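Local atomic coordinates of calcium uptake protein 3, mitochondrial (Homo sapiens, PDB entry 6AGI), a protein that senses matrix calcium through its EF-hands and, disulfide-linked to MICU1, regulates the mitochondrial calcium uniporter channel in the central nervous system and skeletal muscle. Residues R15-C27 against M33-P47. Numbering follows the deposited sequence.
Sequences RERRFRLFASIEC and MTPYDFILAVTTDEP
The ring of F22 is clasped between A41 and P47. A41 CA sits over the middle of one face, 3.6 Å from the ring centroid, and P47 CD covers the opposite face nearer the rim, so both are CH-pi contacts. Next to it the R18 guanidinium turns one face to F22 CE2, which stands over its centre, the two planes steeply inclined, and spends its N-H groups on backbone carbonyls where helix 35-43 ends. NH2 gives a fairly straight bond to A41 O (2.7 Å, 162°) and a longer, more bent one to T44 O, while NH1 reaches D45 O at 2.9 Å. A water bridges R18 NE and A41 O. The side chain gets there because CG is anti to the backbone N (chi1 -176°) and the chain then runs extended to NE. An alanine here is likely to leave the carbonyls of A41, T44 and D45 without this shared donor and the turn after the helix less firmly fixed.

At the other end of helix 35-43, S24 OG donates to the syn lone pair of D37 OD2 at 2.7 Å, and T34 N meets the same oxygen from the anti side. D37 N in return bonds to T34 OG1, completing a capping box that S24 ties to the opposing segment. Between the two ends, M33 CE packs on F22 CB, and its sulfur stands at the edge of the F19 ring, 4.9 Å from the centroid, a Met-aromatic contact.

The two helix axes are steeply inclined at 128° and 10.0 Å apart at their closest. S24 and I25 pair with F32 in a classic beta bulge, so strands 25-27 and 30-32 link the helices; helix 90-101 packs on M33 and F38, helix 147-158 on F19, and helix 227-250 on I39, V42 and T43.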
loop_
_atom_site.group_PDB
_atom_site.type_symbol
_atom_site.label_atom_id
_atom_site.label_comp_id
_atom_site.label_asym_id
_atom_site.label_seq_id
_atom_site.Cartn_x
_atom_site.Cartn_y
_atom_site.Cartn_z
ATOM N N ARG B 15 9.449 -7.490 -18.907
ATOM C CA ARG B 15 9.971 -8.525 -18.012
ATOM C C ARG B 15 10.471 -9.724 -18.801
ATOM O O ARG B 15 11.511 -10.300 -18.471
ATOM C CB ARG B 15 8.908 -8.979 -17.005
ATOM C CG ARG B 15 8.524 -7.915 -16.040
ATOM C CD ARG B 15 9.300 -8.005 -14.733
ATOM N NE ARG B 15 9.276 -6.764 -13.953
ATOM C CZ ARG B 15 8.172 -6.086 -13.617
ATOM N NH1 ARG B 15 6.959 -6.501 -14.001
ATOM N NH2 ARG B 15 8.283 -4.967 -12.893
ATOM N N GLU B 16 9.747 -10.104 -19.856
ATOM C CA GLU B 16 10.190 -11.232 -20.664
ATOM C C GLU B 16 11.474 -10.903 -21.420
ATOM O O GLU B 16 12.391 -11.737 -21.477
ATOM C CB GLU B 16 9.070 -11.650 -21.622
ATOM C CG GLU B 16 7.718 -11.710 -20.919
ATOM C CD GLU B 16 6.513 -11.835 -21.843
ATOM O OE1 GLU B 16 5.541 -12.474 -21.377
ATOM O OE2 GLU B 16 6.510 -11.344 -22.991
ATOM N N ARG B 17 11.599 -9.674 -21.943
ATOM C CA ARG B 17 12.844 -9.282 -22.590
ATOM C C ARG B 17 14.024 -9.328 -21.625
ATOM O O ARG B 17 15.121 -9.770 -21.996
ATOM C CB ARG B 17 12.742 -7.871 -23.176
ATOM C CG ARG B 17 12.105 -7.796 -24.570
ATOM C CD ARG B 17 11.867 -6.377 -25.068
ATOM N NE ARG B 17 10.587 -5.735 -24.781
ATOM C CZ ARG B 17 10.457 -4.533 -24.226
ATOM N NH1 ARG B 17 11.540 -3.854 -23.870
ATOM N NH2 ARG B 17 9.247 -4.010 -24.048
ATOM N N ARG B 18 13.813 -8.885 -20.370
ATOM C CA ARG B 18 14.903 -8.857 -19.397
ATOM C C ARG B 18 15.269 -10.257 -18.928
ATOM O O ARG B 18 16.459 -10.576 -18.770
ATOM C CB ARG B 18 14.526 -7.991 -18.208
ATOM C CG ARG B 18 15.655 -7.844 -17.188
ATOM C CD ARG B 18 15.580 -6.523 -16.408
ATOM N NE ARG B 18 16.566 -6.443 -15.333
ATOM C CZ ARG B 18 17.681 -5.712 -15.422
ATOM N NH1 ARG B 18 17.918 -5.032 -16.537
ATOM N NH2 ARG B 18 18.570 -5.676 -14.421
ATOM N N PHE B 19 14.261 -11.092 -18.658
ATOM C CA PHE B 19 14.530 -12.493 -18.367
ATOM C C PHE B 19 15.420 -13.079 -19.447
ATOM O O PHE B 19 16.470 -13.674 -19.161
ATOM C CB PHE B 19 13.245 -13.303 -18.299
ATOM C CG PHE B 19 13.491 -14.744 -18.003
ATOM C CD1 PHE B 19 14.082 -15.126 -16.822
ATOM C CD2 PHE B 19 13.252 -15.708 -18.976
ATOM C CE1 PHE B 19 14.330 -16.468 -16.552
ATOM C CE2 PHE B 19 13.507 -17.041 -18.735
ATOM C CZ PHE B 19 14.052 -17.438 -17.513
ATOM N N ARG B 20 15.015 -12.893 -20.709
ATOM C CA ARG B 20 15.793 -13.440 -21.811
ATOM C C ARG B 20 17.185 -12.822 -21.873
ATOM O O ARG B 20 18.152 -13.507 -22.229
ATOM C CB ARG B 20 15.053 -13.223 -23.122
ATOM C CG ARG B 20 13.766 -14.032 -23.259
ATOM C CD ARG B 20 13.075 -13.641 -24.542
ATOM N NE ARG B 20 14.080 -13.207 -25.496
ATOM C CZ ARG B 20 14.296 -13.775 -26.666
ATOM N NH1 ARG B 20 13.590 -14.829 -27.023
ATOM N NH2 ARG B 20 15.238 -13.295 -27.460
ATOM N N LEU B 21 17.314 -11.538 -21.532
ATOM C CA LEU B 21 18.622 -10.900 -21.605
ATOM C C LEU B 21 19.602 -11.533 -20.629
ATOM O O LEU B 21 20.763 -11.787 -20.976
ATOM C CB LEU B 21 18.490 -9.409 -21.310
ATOM C CG LEU B 21 19.774 -8.593 -21.322
ATOM C CD1 LEU B 21 20.310 -8.511 -22.745
ATOM C CD2 LEU B 21 19.498 -7.229 -20.798
ATOM N N PHE B 22 19.151 -11.797 -19.400
ATOM C CA PHE B 22 20.045 -12.337 -18.392
ATOM C C PHE B 22 20.124 -13.855 -18.378
ATOM O O PHE B 22 21.041 -14.396 -17.759
ATOM C CB PHE B 22 19.638 -11.828 -17.024
ATOM C CG PHE B 22 20.116 -10.436 -16.745
ATOM C CD1 PHE B 22 21.385 -10.222 -16.231
ATOM C CD2 PHE B 22 19.306 -9.340 -16.983
ATOM C CE1 PHE B 22 21.829 -8.955 -15.962
ATOM C CE2 PHE B 22 19.749 -8.050 -16.705
ATOM C CZ PHE B 22 21.009 -7.858 -16.201
ATOM N N ALA B 23 19.205 -14.555 -19.036
ATOM C CA ALA B 23 19.200 -16.011 -18.971
ATOM C C ALA B 23 20.362 -16.601 -19.762
ATOM O O ALA B 23 20.785 -16.052 -20.781
ATOM C CB ALA B 23 17.868 -16.560 -19.486
ATOM N N SER B 24 20.863 -17.752 -19.293
ATOM C CA SER B 24 22.001 -18.403 -19.932
ATOM C C SER B 24 21.825 -19.905 -20.173
ATOM O O SER B 24 22.708 -20.510 -20.791
ATOM C CB SER B 24 23.306 -18.145 -19.145
ATOM O OG SER B 24 23.464 -18.963 -17.995
ATOM N N ILE B 25 20.744 -20.530 -19.708
ATOM C CA ILE B 25 20.565 -21.975 -19.843
ATOM C C ILE B 25 19.380 -22.230 -20.764
ATOM O O ILE B 25 18.301 -21.650 -20.580
ATOM C CB ILE B 25 20.318 -22.657 -18.482
ATOM C CG1 ILE B 25 21.362 -22.235 -17.450
ATOM C CG2 ILE B 25 20.308 -24.159 -18.624
ATOM C CD1 ILE B 25 22.752 -22.672 -17.770
ATOM N N GLU B 26 19.561 -23.125 -21.726
ATOM C CA GLU B 26 18.462 -23.595 -22.546
ATOM C C GLU B 26 18.375 -25.104 -22.366
ATOM O O GLU B 26 19.398 -25.789 -22.373
ATOM C CB GLU B 26 18.688 -23.213 -24.009
ATOM C CG GLU B 26 17.680 -23.793 -24.982
ATOM C CD GLU B 26 18.075 -25.158 -25.530
ATOM O OE1 GLU B 26 19.217 -25.319 -26.018
ATOM O OE2 GLU B 26 17.243 -26.077 -25.445
ATOM N N CYS B 27 17.166 -25.636 -22.217
ATOM C CA CYS B 27 17.019 -27.090 -22.198
ATOM C C CYS B 27 15.660 -27.436 -22.785
ATOM O O CYS B 27 14.631 -27.123 -22.181
ATOM C CB CYS B 27 17.170 -27.646 -20.774
ATOM S SG CYS B 27 16.544 -29.358 -20.568
ATOM N N MET B 33 17.448 -19.072 -16.129
ATOM C CA MET B 33 18.379 -18.217 -15.430
ATOM C C MET B 33 19.130 -19.117 -14.450
ATOM O O MET B 33 18.542 -20.058 -13.902
ATOM C CB MET B 33 17.520 -17.155 -14.725
ATOM C CG MET B 33 18.047 -15.785 -14.451
ATOM S SD MET B 33 16.631 -14.750 -14.003
ATOM C CE MET B 33 16.889 -13.377 -15.070
ATOM N N THR B 34 20.426 -18.894 -14.258
ATOM C CA THR B 34 21.069 -19.527 -13.112
ATOM C C THR B 34 20.940 -18.627 -11.896
ATOM O O THR B 34 20.544 -17.462 -12.008
ATOM C CB THR B 34 22.529 -19.817 -13.404
ATOM O OG1 THR B 34 23.189 -18.606 -13.777
ATOM C CG2 THR B 34 22.647 -20.850 -14.492
ATOM N N PRO B 35 21.244 -19.139 -10.697
ATOM C CA PRO B 35 21.214 -18.246 -9.525
ATOM C C PRO B 35 22.139 -17.050 -9.681
ATOM O O PRO B 35 21.761 -15.930 -9.302
ATOM C CB PRO B 35 21.620 -19.167 -8.378
ATOM C CG PRO B 35 21.163 -20.528 -8.853
ATOM C CD PRO B 35 21.421 -20.554 -10.318
ATOM N N TYR B 36 23.329 -17.235 -10.270
ATOM C CA TYR B 36 24.170 -16.071 -10.552
ATOM C C TYR B 36 23.469 -15.124 -11.535
ATOM O O TYR B 36 23.408 -13.907 -11.304
ATOM C CB TYR B 36 25.546 -16.496 -11.091
ATOM C CG TYR B 36 26.551 -15.365 -11.165
ATOM C CD1 TYR B 36 26.568 -14.362 -10.197
ATOM C CD2 TYR B 36 27.489 -15.302 -12.178
ATOM C CE1 TYR B 36 27.485 -13.312 -10.246
ATOM C CE2 TYR B 36 28.421 -14.252 -12.246
ATOM C CZ TYR B 36 28.414 -13.260 -11.273
ATOM O OH TYR B 36 29.325 -12.213 -11.305
ATOM N N ASP B 37 22.851 -15.674 -12.592
ATOM C CA ASP B 37 22.187 -14.811 -13.561
ATOM C C ASP B 37 21.077 -14.003 -12.918
ATOM O O ASP B 37 20.867 -12.839 -13.287
ATOM C CB ASP B 37 21.568 -15.621 -14.701
ATOM C CG ASP B 37 22.577 -16.143 -15.675
ATOM O OD1 ASP B 37 23.519 -15.392 -16.023
ATOM O OD2 ASP B 37 22.375 -17.285 -16.139
ATOM N N PHE B 38 20.386 -14.585 -11.933
ATOM C CA PHE B 38 19.393 -13.819 -11.207
ATOM C C PHE B 38 20.039 -12.714 -10.366
ATOM O O PHE B 38 19.566 -11.563 -10.359
ATOM C CB PHE B 38 18.536 -14.746 -10.371
ATOM C CG PHE B 38 17.612 -14.009 -9.483
ATOM C CD1 PHE B 38 16.451 -13.437 -9.982
ATOM C CD2 PHE B 38 17.944 -13.817 -8.149
ATOM C CE1 PHE B 38 15.625 -12.734 -9.168
ATOM C CE2 PHE B 38 17.113 -13.104 -7.329
ATOM C CZ PHE B 38 15.950 -12.567 -7.843
ATOM N N ILE B 39 21.097 -13.052 -9.620
ATOM C CA ILE B 39 21.809 -12.036 -8.842
ATOM C C ILE B 39 22.206 -10.851 -9.719
ATOM O O ILE B 39 22.073 -9.682 -9.323
ATOM C CB ILE B 39 23.029 -12.644 -8.134
ATOM C CG1 ILE B 39 22.559 -13.711 -7.119
ATOM C CG2 ILE B 39 23.849 -11.542 -7.474
ATOM C CD1 ILE B 39 23.690 -14.430 -6.390
ATOM N N LEU B 40 22.737 -11.138 -10.912
ATOM C CA LEU B 40 23.074 -10.064 -11.836
ATOM C C LEU B 40 21.825 -9.320 -12.278
ATOM O O LEU B 40 21.806 -8.080 -12.290
ATOM C CB LEU B 40 23.844 -10.625 -13.032
ATOM C CG LEU B 40 25.254 -11.103 -12.648
ATOM C CD1 LEU B 40 26.002 -11.834 -13.760
ATOM C CD2 LEU B 40 26.081 -9.937 -12.098
ATOM N N ALA B 41 20.743 -10.063 -12.562
ATOM C CA ALA B 41 19.512 -9.449 -13.059
ATOM C C ALA B 41 18.937 -8.446 -12.075
ATOM O O ALA B 41 18.296 -7.472 -12.486
ATOM C CB ALA B 41 18.467 -10.523 -13.351
ATOM N N VAL B 42 19.147 -8.654 -10.777
ATOM C CA VAL B 42 18.610 -7.733 -9.782
ATOM C C VAL B 42 19.638 -6.721 -9.267
ATOM O O VAL B 42 19.248 -5.763 -8.580
ATOM C CB VAL B 42 17.932 -8.497 -8.625
ATOM C CG1 VAL B 42 16.931 -9.424 -9.203
ATOM C CG2 VAL B 42 18.921 -9.289 -7.818
ATOM N N THR B 43 20.936 -6.947 -9.488
ATOM C CA THR B 43 21.938 -6.019 -8.969
ATOM C C THR B 43 22.613 -5.181 -10.048
ATOM O O THR B 43 23.453 -4.337 -9.712
ATOM C CB THR B 43 23.004 -6.749 -8.151
ATOM O OG1 THR B 43 23.730 -7.651 -8.998
ATOM C CG2 THR B 43 22.318 -7.520 -7.019
ATOM N N THR B 44 22.347 -5.448 -11.321
ATOM C CA THR B 44 23.099 -4.874 -12.427
ATOM C C THR B 44 22.102 -4.140 -13.338
ATOM O O THR B 44 20.912 -4.060 -13.041
ATOM C CB THR B 44 23.913 -6.012 -13.063
ATOM O OG1 THR B 44 24.970 -6.347 -12.163
ATOM C CG2 THR B 44 24.554 -5.679 -14.380
ATOM N N ASP B 45 22.584 -3.613 -14.459
ATOM C CA ASP B 45 21.736 -3.011 -15.477
ATOM C C ASP B 45 21.667 -3.854 -16.734
ATOM O O ASP B 45 20.579 -4.194 -17.193
ATOM C CB ASP B 45 22.252 -1.613 -15.854
ATOM C CG ASP B 45 21.617 -0.511 -15.030
ATOM O OD1 ASP B 45 20.740 -0.821 -14.185
ATOM O OD2 ASP B 45 21.951 0.676 -15.282
ATOM N N GLU B 46 22.804 -4.238 -17.279
ATOM C CA GLU B 46 22.857 -5.119 -18.427
ATOM C C GLU B 46 23.970 -6.116 -18.183
ATOM O O GLU B 46 24.891 -5.848 -17.404
ATOM C CB GLU B 46 23.151 -4.331 -19.714
ATOM C CG GLU B 46 24.469 -3.534 -19.622
ATOM C CD GLU B 46 24.744 -2.620 -20.814
ATOM O OE1 GLU B 46 23.894 -2.554 -21.727
ATOM O OE2 GLU B 46 25.804 -1.944 -20.823
ATOM N N PRO B 47 23.935 -7.262 -18.859
ATOM C CA PRO B 47 25.072 -8.178 -18.763
ATOM C C PRO B 47 26.300 -7.468 -19.306
ATOM O O PRO B 47 26.198 -6.453 -20.007
ATOM C CB PRO B 47 24.659 -9.371 -19.642
ATOM C CG PRO B 47 23.140 -9.282 -19.723
ATOM C CD PRO B 47 22.814 -7.822 -19.641
HETATM O O HOH W 1 15.335 -7.784 -12.847
#